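Local coordinates for protein putative polyprenyl synthetase (Streptomyces coelicolor, PDB 3NF2) that probably makes isoprenoid diphosphates by chain-elongating prenyl transfer, as a magnesium-dependent member of the FPP/GGPP synthase family, at residues P30-A44 against R106-L120. Numbering follows the deposited sequence.
Sequences PMDTVAAYHFGWIDA and RDTVWKVHGPAQAIL. With SO4 (sulfate ion), chain C; SO4 (sulfate ion), chain E.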
ATOM      1  N   PRO A  30      -4.335  13.962  -9.171  1.00 60.95           N
ATOM      2  CA  PRO A  30      -3.029  14.633  -9.215  1.00 58.65           C
ATOM      3  C   PRO A  30      -1.827  13.702  -9.013  1.00 55.83           C
ATOM      4  O   PRO A  30      -0.695  14.185  -8.912  1.00 54.07           O
ATOM      5  CB  PRO A  30      -3.109  15.584  -8.023  1.00 58.16           C
ATOM      6  CG  PRO A  30      -3.907  14.811  -7.010  1.00 58.24           C
ATOM      7  CD  PRO A  30      -4.880  13.947  -7.797  1.00 59.73           C
ATOM      8  N   MET A  31      -2.071  12.391  -8.963  1.00 52.32           N
ATOM      9  CA  MET A  31      -1.036  11.412  -8.598  1.00 46.21           C
ATOM     10  C   MET A  31       0.167  11.399  -9.536  1.00 45.81           C
ATOM     11  O   MET A  31       1.280  11.160  -9.093  1.00 46.62           O
ATOM     12  CB  MET A  31      -1.618  10.000  -8.451  1.00 46.51           C
ATOM     13  CG  MET A  31      -2.816   9.911  -7.502  1.00 33.24           C
ATOM     14  SD  MET A  31      -3.229   8.225  -7.033  1.00 30.06           S
ATOM     15  CE  MET A  31      -3.928   7.655  -8.567  1.00 28.87           C
ATOM     16  N   ASP A  32      -0.049  11.689 -10.817  1.00 46.02           N
ATOM     17  CA  ASP A  32       1.053  11.736 -11.783  1.00 45.82           C
ATOM     18  C   ASP A  32       2.027  12.889 -11.502  1.00 47.68           C
ATOM     19  O   ASP A  32       3.235  12.700 -11.589  1.00 45.46           O
ATOM     20  CB  ASP A  32       0.537  11.783 -13.233  1.00 42.58           C
ATOM     21  CG  ASP A  32      -0.352  12.986 -13.510  1.00 43.56           C
ATOM     22  OD1 ASP A  32      -0.988  13.514 -12.573  1.00 56.17           O
ATOM     23  OD2 ASP A  32      -0.421  13.409 -14.675  1.00 44.43           O
ATOM     24  N   THR A  33       1.500  14.063 -11.139  1.00 48.02           N
ATOM     25  CA  THR A  33       2.346  15.221 -10.853  1.00 45.47           C
ATOM     26  C   THR A  33       3.003  15.120  -9.485  1.00 44.24           C
ATOM     27  O   THR A  33       4.171  15.475  -9.322  1.00 48.84           O
ATOM     28  CB  THR A  33       1.598  16.585 -11.003  1.00 48.03           C
ATOM     29  OG1 THR A  33       0.451  16.629 -10.137  1.00 46.78           O
ATOM     30  CG2 THR A  33       1.157  16.801 -12.449  1.00 45.53           C
ATOM     31  N   VAL A  34       2.259  14.623  -8.506  1.00 45.19           N
ATOM     32  CA  VAL A  34       2.792  14.468  -7.153  1.00 41.32           C
ATOM     33  C   VAL A  34       3.924  13.431  -7.115  1.00 42.94           C
ATOM     34  O   VAL A  34       4.940  13.635  -6.434  1.00 39.80           O
ATOM     35  CB  VAL A  34       1.666  14.138  -6.151  1.00 41.55           C
ATOM     36  CG1 VAL A  34       2.227  13.804  -4.785  1.00 44.72           C
ATOM     37  CG2 VAL A  34       0.708  15.316  -6.044  1.00 29.54           C
ATOM     38  N   ALA A  35       3.747  12.338  -7.865  1.00 41.36           N
ATOM     39  CA  ALA A  35       4.810  11.358  -8.070  1.00 43.35           C
ATOM     40  C   ALA A  35       6.000  11.979  -8.789  1.00 44.71           C
ATOM     41  O   ALA A  35       7.133  11.725  -8.407  1.00 50.57           O
ATOM     42  CB  ALA A  35       4.310  10.150  -8.848  1.00 39.65           C
ATOM     43  N   ALA A  36       5.736  12.777  -9.827  1.00 45.26           N
ATOM     44  CA  ALA A  36       6.799  13.480 -10.565  1.00 45.78           C
ATOM     45  C   ALA A  36       7.614  14.365  -9.633  1.00 43.78           C
ATOM     46  O   ALA A  36       8.833  14.450  -9.769  1.00 46.05           O
ATOM     47  CB  ALA A  36       6.228  14.308 -11.730  1.00 37.24           C
ATOM     48  N   TYR A  37       6.936  15.014  -8.684  1.00 45.09           N
ATOM     49  CA  TYR A  37       7.636  15.785  -7.676  1.00 45.63           C
ATOM     50  C   TYR A  37       8.508  14.863  -6.837  1.00 48.28           C
ATOM     51  O   TYR A  37       9.680  15.158  -6.631  1.00 53.91           O
ATOM     52  CB  TYR A  37       6.699  16.588  -6.769  1.00 46.38           C
ATOM     53  CG  TYR A  37       7.480  17.252  -5.660  1.00 51.36           C
ATOM     54  CD1 TYR A  37       8.219  18.409  -5.911  1.00 60.53           C
ATOM     55  CD2 TYR A  37       7.540  16.691  -4.379  1.00 47.78           C
ATOM     56  CE1 TYR A  37       8.973  19.010  -4.914  1.00 60.55           C
ATOM     57  CE2 TYR A  37       8.295  17.282  -3.371  1.00 56.01           C
ATOM     58  CZ  TYR A  37       9.009  18.443  -3.652  1.00 60.45           C
ATOM     59  OH  TYR A  37       9.755  19.050  -2.675  1.00 59.34           O
ATOM     60  N   HIS A  38       7.942  13.749  -6.372  1.00 47.14           N
ATOM     61  CA  HIS A  38       8.713  12.779  -5.595  1.00 46.06           C
ATOM     62  C   HIS A  38       9.981  12.340  -6.327  1.00 43.16           C
ATOM     63  O   HIS A  38      11.043  12.216  -5.729  1.00 47.47           O
ATOM     64  CB  HIS A  38       7.895  11.529  -5.261  1.00 42.64           C
ATOM     65  CG  HIS A  38       8.726  10.436  -4.665  1.00 45.17           C
ATOM     66  ND1 HIS A  38       9.316  10.552  -3.424  1.00 43.98           N
ATOM     67  CD2 HIS A  38       9.124   9.242  -5.164  1.00 42.62           C
ATOM     68  CE1 HIS A  38      10.015   9.460  -3.170  1.00 44.69           C
ATOM     69  NE2 HIS A  38       9.914   8.648  -4.209  1.00 47.89           N
ATOM     70  N   PHE A  39       9.851  12.099  -7.622  1.00 41.35           N
ATOM     71  CA  PHE A  39      10.961  11.628  -8.413  1.00 46.75           C
ATOM     72  C   PHE A  39      11.897  12.742  -8.875  1.00 49.28           C
ATOM     73  O   PHE A  39      12.908  12.457  -9.497  1.00 55.19           O
ATOM     74  CB  PHE A  39      10.446  10.828  -9.599  1.00 46.44           C
ATOM     75  CG  PHE A  39      10.059   9.417  -9.258  1.00 45.55           C
ATOM     76  CD1 PHE A  39      11.041   8.439  -9.056  1.00 39.59           C
ATOM     77  CD2 PHE A  39       8.714   9.063  -9.134  1.00 40.76           C
ATOM     78  CE1 PHE A  39      10.686   7.133  -8.743  1.00 42.44           C
ATOM     79  CE2 PHE A  39       8.345   7.758  -8.816  1.00 35.16           C
ATOM     80  CZ  PHE A  39       9.325   6.789  -8.627  1.00 32.59           C
ATOM     81  N   GLY A  40      11.569  13.999  -8.569  1.00 51.29           N
ATOM     82  CA  GLY A  40      12.441  15.131  -8.895  1.00 51.02           C
ATOM     83  C   GLY A  40      12.331  15.677 -10.317  1.00 57.10           C
ATOM     84  O   GLY A  40      13.124  16.546 -10.717  1.00 55.41           O
ATOM     85  N   TRP A  41      11.349  15.191 -11.080  1.00 55.77           N
ATOM     86  CA  TRP A  41      11.149  15.652 -12.460  1.00 51.30           C
ATOM     87  C   TRP A  41      10.500  17.039 -12.554  1.00 49.95           C
ATOM     88  O   TRP A  41      10.659  17.744 -13.562  1.00 47.18           O
ATOM     89  CB  TRP A  41      10.368  14.620 -13.284  1.00 51.73           C
ATOM     90  CG  TRP A  41      10.966  13.236 -13.209  1.00 52.66           C
ATOM     91  CD1 TRP A  41      12.298  12.911 -13.201  1.00 51.91           C
ATOM     92  CD2 TRP A  41      10.254  11.997 -13.142  1.00 43.83           C
ATOM     93  NE1 TRP A  41      12.454  11.550 -13.111  1.00 47.24           N
ATOM     94  CE2 TRP A  41      11.217  10.963 -13.077  1.00 48.82           C
ATOM     95  CE3 TRP A  41       8.895  11.659 -13.112  1.00 46.76           C
ATOM     96  CZ2 TRP A  41      10.863   9.610 -12.993  1.00 50.74           C
ATOM     97  CZ3 TRP A  41       8.542  10.308 -13.033  1.00 48.16           C
ATOM     98  CH2 TRP A  41       9.522   9.307 -12.968  1.00 44.53           C
ATOM     99  N   ILE A  42       9.765  17.418 -11.509  1.00 41.83           N
ATOM    100  CA  ILE A  42       9.179  18.754 -11.400  1.00 44.25           C
ATOM    101  C   ILE A  42       9.416  19.251  -9.977  1.00 47.48           C
ATOM    102  O   ILE A  42       9.662  18.438  -9.082  1.00 44.56           O
ATOM    103  CB  ILE A  42       7.637  18.807 -11.726  1.00 42.59           C
ATOM    104  CG1 ILE A  42       6.810  18.024 -10.702  1.00 43.55           C
ATOM    105  CG2 ILE A  42       7.320  18.348 -13.170  1.00 43.23           C
ATOM    106  CD1 ILE A  42       5.308  18.177 -10.900  1.00 41.91           C
ATOM    107  N   ASP A  43       9.351  20.571  -9.776  1.00 53.22           N
ATOM    108  CA  ASP A  43       9.567  21.186  -8.457  1.00 59.97           C
ATOM    109  C   ASP A  43       8.252  21.443  -7.712  1.00 60.35           C
ATOM    110  O   ASP A  43       7.203  20.957  -8.130  1.00 62.68           O
ATOM    111  CB  ASP A  43      10.426  22.464  -8.564  1.00 61.45           C
ATOM    112  CG  ASP A  43       9.797  23.540  -9.447  1.00 72.41           C
ATOM    113  OD1 ASP A  43      10.513  24.062 -10.329  1.00 76.62           O
ATOM    114  OD2 ASP A  43       8.604  23.872  -9.269  1.00 75.30           O
ATOM    115  N   ALA A  44       8.314  22.220  -6.632  1.00 60.99           N
ATOM    116  CA  ALA A  44       7.163  22.427  -5.733  1.00 63.01           C
ATOM    117  C   ALA A  44       5.980  23.175  -6.356  1.00 65.25           C
ATOM    118  O   ALA A  44       4.835  22.995  -5.932  1.00 67.39           O
ATOM    119  CB  ALA A  44       7.607  23.116  -4.442  1.00 61.92           C
ATOM    120  N   ARG A 106      15.808  18.144  -0.533  1.00 65.55           N
ATOM    121  CA  ARG A 106      14.553  18.608  -1.117  1.00 60.77           C
ATOM    122  C   ARG A 106      13.426  18.250  -0.177  1.00 55.47           C
ATOM    123  O   ARG A 106      13.443  17.176   0.427  1.00 57.74           O
ATOM    124  CB  ARG A 106      14.300  17.908  -2.457  1.00 61.20           C
ATOM    125  CG  ARG A 106      14.749  18.664  -3.708  1.00 68.15           C
ATOM    126  CD  ARG A 106      14.592  17.796  -4.965  1.00 68.68           C
ATOM    127  NE  ARG A 106      13.517  16.818  -4.800  1.00 75.07           N
ATOM    128  CZ  ARG A 106      12.313  16.892  -5.361  1.00 68.49           C
ATOM    129  NH1 ARG A 106      11.992  17.893  -6.177  1.00 62.27           N
ATOM    130  NH2 ARG A 106      11.429  15.939  -5.111  1.00 57.31           N
ATOM    131  N   ASP A 107      12.439  19.135  -0.067  1.00 52.06           N
ATOM    132  CA  ASP A 107      11.227  18.855   0.710  1.00 52.20           C
ATOM    133  C   ASP A 107      10.551  17.546   0.290  1.00 50.51           C
ATOM    134  O   ASP A 107      10.481  17.217  -0.894  1.00 52.56           O
ATOM    135  CB  ASP A 107      10.232  20.008   0.591  1.00 55.32           C
ATOM    136  CG  ASP A 107      10.585  21.184   1.478  1.00 61.51           C
ATOM    137  OD1 ASP A 107      11.470  21.041   2.353  1.00 64.79           O
ATOM    138  OD2 ASP A 107       9.966  22.255   1.297  1.00 59.65           O
ATOM    139  N   THR A 108      10.088  16.789   1.273  1.00 48.60           N
ATOM    140  CA  THR A 108       9.365  15.558   1.003  1.00 46.63           C
ATOM    141  C   THR A 108       7.950  15.858   0.503  1.00 50.44           C
ATOM    142  O   THR A 108       7.407  16.955   0.731  1.00 44.49           O
ATOM    143  CB  THR A 108       9.289  14.674   2.245  1.00 46.83           C
ATOM    144  OG1 THR A 108       8.754  15.435   3.333  1.00 41.98           O
ATOM    145  CG2 THR A 108      10.679  14.145   2.608  1.00 43.88           C
ATOM    146  N   VAL A 109       7.364  14.877  -0.185  1.00 46.98           N
ATOM    147  CA  VAL A 109       6.015  15.011  -0.733  1.00 45.48           C
ATOM    148  C   VAL A 109       5.002  15.463   0.303  1.00 41.94           C
ATOM    149  O   VAL A 109       4.208  16.356   0.025  1.00 43.93           O
ATOM    150  CB  VAL A 109       5.547  13.723  -1.443  1.00 44.65           C
ATOM    151  CG1 VAL A 109       4.042  13.669  -1.545  1.00 41.61           C
ATOM    152  CG2 VAL A 109       6.158  13.657  -2.828  1.00 40.96           C
ATOM    153  N   TRP A 110       5.059  14.898   1.505  1.00 43.19           N
ATOM    154  CA  TRP A 110       4.060  15.245   2.518  1.00 50.54           C
ATOM    155  C   TRP A 110       4.130  16.725   2.932  1.00 52.53           C
ATOM    156  O   TRP A 110       3.099  17.347   3.150  1.00 53.79           O
ATOM    157  CB  TRP A 110       4.084  14.279   3.717  1.00 44.01           C
ATOM    158  CG  TRP A 110       5.264  14.423   4.627  1.00 49.05           C
ATOM    159  CD1 TRP A 110       6.409  13.679   4.604  1.00 47.37           C
ATOM    160  CD2 TRP A 110       5.409  15.353   5.716  1.00 45.93           C
ATOM    161  NE1 TRP A 110       7.261  14.091   5.600  1.00 49.43           N
ATOM    162  CE2 TRP A 110       6.676  15.118   6.295  1.00 49.02           C
ATOM    163  CE3 TRP A 110       4.595  16.369   6.250  1.00 54.34           C
ATOM    164  CZ2 TRP A 110       7.156  15.866   7.382  1.00 52.34           C
ATOM    165  CZ3 TRP A 110       5.071  17.112   7.333  1.00 55.95           C
ATOM    166  CH2 TRP A 110       6.342  16.856   7.884  1.00 50.61           C
ATOM    167  N   LYS A 111       5.343  17.273   3.012  1.00 53.52           N
ATOM    168  CA  LYS A 111       5.558  18.699   3.279  1.00 56.31           C
ATOM    169  C   LYS A 111       5.007  19.622   2.185  1.00 57.07           C
ATOM    170  O   LYS A 111       4.427  20.671   2.473  1.00 54.29           O
ATOM    171  CB  LYS A 111       7.047  18.984   3.495  1.00 54.20           C
ATOM    172  CG  LYS A 111       7.398  19.418   4.909  1.00 67.58           C
ATOM    173  CD  LYS A 111       7.492  20.940   5.015  1.00 77.28           C
ATOM    174  CE  LYS A 111       7.532  21.394   6.467  1.00 82.98           C
ATOM    175  NZ  LYS A 111       8.097  22.767   6.613  1.00 79.84           N
ATOM    176  N   VAL A 112       5.185  19.224   0.933  1.00 56.06           N
ATOM    177  CA  VAL A 112       4.774  20.048  -0.193  1.00 53.55           C
ATOM    178  C   VAL A 112       3.293  19.866  -0.502  1.00 56.59           C
ATOM    179  O   VAL A 112       2.548  20.840  -0.606  1.00 60.30           O
ATOM    180  CB  VAL A 112       5.642  19.745  -1.441  1.00 52.59           C
ATOM    181  CG1 VAL A 112       5.296  20.659  -2.599  1.00 40.18           C
ATOM    182  CG2 VAL A 112       7.079  19.916  -1.095  1.00 52.27           C
ATOM    183  N   HIS A 113       2.864  18.614  -0.624  1.00 56.60           N
ATOM    184  CA  HIS A 113       1.531  18.322  -1.130  1.00 51.41           C
ATOM    185  C   HIS A 113       0.527  17.801  -0.088  1.00 50.97           C
ATOM    186  O   HIS A 113      -0.642  17.540  -0.414  1.00 51.15           O
ATOM    187  CB  HIS A 113       1.636  17.409  -2.346  1.00 48.67           C
ATOM    188  CG  HIS A 113       2.295  18.059  -3.528  1.00 53.70           C
ATOM    189  ND1 HIS A 113       1.785  19.188  -4.136  1.00 46.98           N
ATOM    190  CD2 HIS A 113       3.420  17.738  -4.216  1.00 45.65           C
ATOM    191  CE1 HIS A 113       2.566  19.535  -5.146  1.00 45.47           C
ATOM    192  NE2 HIS A 113       3.562  18.668  -5.220  1.00 47.57           N
ATOM    193  N   GLY A 114       0.974  17.689   1.162  1.00 48.32           N
ATOM    194  CA  GLY A 114       0.120  17.209   2.251  1.00 43.39           C
ATOM    195  C   GLY A 114       0.329  15.729   2.523  1.00 42.94           C
ATOM    196  O   GLY A 114       0.759  14.990   1.628  1.00 41.49           O
ATOM    197  N   PRO A 115       0.054  15.294   3.768  1.00 44.55           N
ATOM    198  CA  PRO A 115       0.073  13.881   4.159  1.00 46.75           C
ATOM    199  C   PRO A 115      -0.824  12.977   3.309  1.00 51.43           C
ATOM    200  O   PRO A 115      -0.380  11.890   2.925  1.00 50.99           O
ATOM    201  CB  PRO A 115      -0.421  13.892   5.619  1.00 49.94           C
ATOM    202  CG  PRO A 115      -0.683  15.323   5.973  1.00 49.30           C
ATOM    203  CD  PRO A 115      -0.029  16.182   4.941  1.00 45.66           C
ATOM    204  N   ALA A 116      -2.050  13.426   3.007  1.00 49.07           N
ATOM    205  CA  ALA A 116      -3.029  12.624   2.256  1.00 43.87           C
ATOM    206  C   ALA A 116      -2.502  12.164   0.905  1.00 44.01           C
ATOM    207  O   ALA A 116      -2.650  10.989   0.535  1.00 41.25           O
ATOM    208  CB  ALA A 116      -4.343  13.389   2.071  1.00 42.45           C
ATOM    209  N   GLN A 117      -1.898  13.093   0.171  1.00 41.90           N
ATOM    210  CA  GLN A 117      -1.359  12.790  -1.149  1.00 47.86           C
ATOM    211  C   GLN A 117      -0.094  11.926  -1.112  1.00 46.58           C
ATOM    212  O   GLN A 117       0.172  11.183  -2.057  1.00 50.51           O
ATOM    213  CB  GLN A 117      -1.150  14.071  -1.955  1.00 52.00           C
ATOM    214  CG  GLN A 117      -2.332  14.408  -2.868  1.00 61.36           C
ATOM    215  CD  GLN A 117      -2.533  15.893  -3.030  1.00 76.57           C
ATOM    216  OE1 GLN A 117      -3.185  16.537  -2.205  1.00 88.22           O
ATOM    217  NE2 GLN A 117      -1.979  16.454  -4.101  1.00 78.58           N
ATOM    218  N   ALA A 118       0.666  12.005  -0.023  1.00 45.31           N
ATOM    219  CA  ALA A 118       1.824  11.127   0.176  1.00 42.61           C
ATOM    220  C   ALA A 118       1.377   9.680   0.368  1.00 40.66           C
ATOM    221  O   ALA A 118       1.954   8.767  -0.218  1.00 38.69           O
ATOM    222  CB  ALA A 118       2.661  11.592   1.355  1.00 41.46           C
ATOM    223  N   ILE A 119       0.322   9.492   1.162  1.00 43.34           N
ATOM    224  CA  ILE A 119      -0.279   8.172   1.395  1.00 42.14           C
ATOM    225  C   ILE A 119      -0.833   7.588   0.106  1.00 37.68           C
ATOM    226  O   ILE A 119      -0.612   6.421  -0.201  1.00 45.26           O
ATOM    227  CB  ILE A 119      -1.401   8.234   2.454  1.00 42.66           C
ATOM    228  CG1 ILE A 119      -0.827   8.656   3.801  1.00 41.56           C
ATOM    229  CG2 ILE A 119      -2.085   6.872   2.609  1.00 40.83           C
ATOM    230  CD1 ILE A 119      -1.825   9.356   4.716  1.00 39.13           C
ATOM    231  N   LEU A 120      -1.528   8.430  -0.648  1.00 40.03           N
ATOM    232  CA  LEU A 120      -2.236   8.036  -1.857  1.00 36.39           C
ATOM    233  C   LEU A 120      -1.276   7.613  -2.968  1.00 37.81           C
ATOM    234  O   LEU A 120      -1.380   6.508  -3.507  1.00 36.77           O
ATOM    235  CB  LEU A 120      -3.082   9.210  -2.322  1.00 33.28           C
ATOM    236  CG  LEU A 120      -3.998   9.062  -3.528  1.00 41.94           C
ATOM    237  CD1 LEU A 120      -5.222   8.232  -3.175  1.00 32.21           C
ATOM    238  CD2 LEU A 120      -4.388  10.446  -4.053  1.00 43.70           C
TER
HETATM  239  S   SO4 C   2      -3.787  16.886   3.709  1.00 84.39           S
HETATM  240  O1  SO4 C   2      -5.164  17.153   3.298  1.00 75.35           O
HETATM  241  O2  SO4 C   2      -3.181  18.137   4.176  1.00 83.02           O
HETATM  242  O3  SO4 C   2      -3.770  15.880   4.771  1.00 83.58           O
HETATM  243  O4  SO4 C   2      -3.034  16.370   2.566  1.00 84.46           O
HETATM  244  S   SO4 E   4      -1.245  20.917  -3.893  1.00117.97           S
HETATM  245  O1  SO4 E   4      -2.670  21.076  -4.187  1.00117.47           O
HETATM  246  O2  SO4 E   4      -0.467  21.146  -5.109  1.00115.62           O
HETATM  247  O3  SO4 E   4      -0.846  21.886  -2.874  1.00116.20           O
HETATM  248  O4  SO4 E   4      -1.005  19.561  -3.406  1.00115.66           O
HETATM  249  O   HOH W   1       9.278  12.982  -1.227  1.00 41.01           O
HETATM  250  O   HOH W   2       5.003  19.448  -7.458  1.00 55.91           O
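Tyr-37 joins the two segments through both its hydroxyl and its ring. Its OH donates to Asp-107 O at 2.7 Å, reaching that oxygen from above the carbonyl plane rather than along a lone pair. The guanidinium of Arg-106 lies over one face of the phenol: CZ sits 4.2 Å from the ring centroid and 22° off the normal, which meets the criteria for a cation-pi contact, although the two planes are inclined to each other. NH2 of Arg-106 also points at Tyr-37 O, but the modelled separation is too short for the bond to be taken as more than doubtful. On the guanidinium's other face rests Gly-40 CA, in the Schellman motif that ends helix 31-38.

With CG anti to the backbone N (chi1 174°), the Tyr-37 ring is carried to the 106-113 side, where Val-112 covers the face opposite Arg-106 and Val-109 CG2 meets the edge in plane. His-113 turns its own edge toward Tyr-37, the planes at 87°, in an offset edge-to-face pair. In the crystal both imidazole nitrogens have partners: ND1 donates to O4 of the chain E sulfate, probably from the crystallisation liquor, at 2.9 Å, and NE2 reaches Asp-43 O through a water. Val-34 CG2 lies over one imidazole face, a CH-pi contact of 4.2 Å to the centroid, while its CG1 packs on Val-109 CG1. A second water links Val-109 N to His-38 ND1; His-38 NE2 bonds Asn-88 of helix 77-98.

Farther out, Met-31 SD packs on Leu-120 CG at 3.7 Å, and Asp-157 of the second subunit also touches Met-31. Thus helix 31-38 is joined to the strand-and-short-helix connection that follows helix 77-98, and through Leu-120 to the start of helix 115-134, within the all-helical isoprenoid synthase fold.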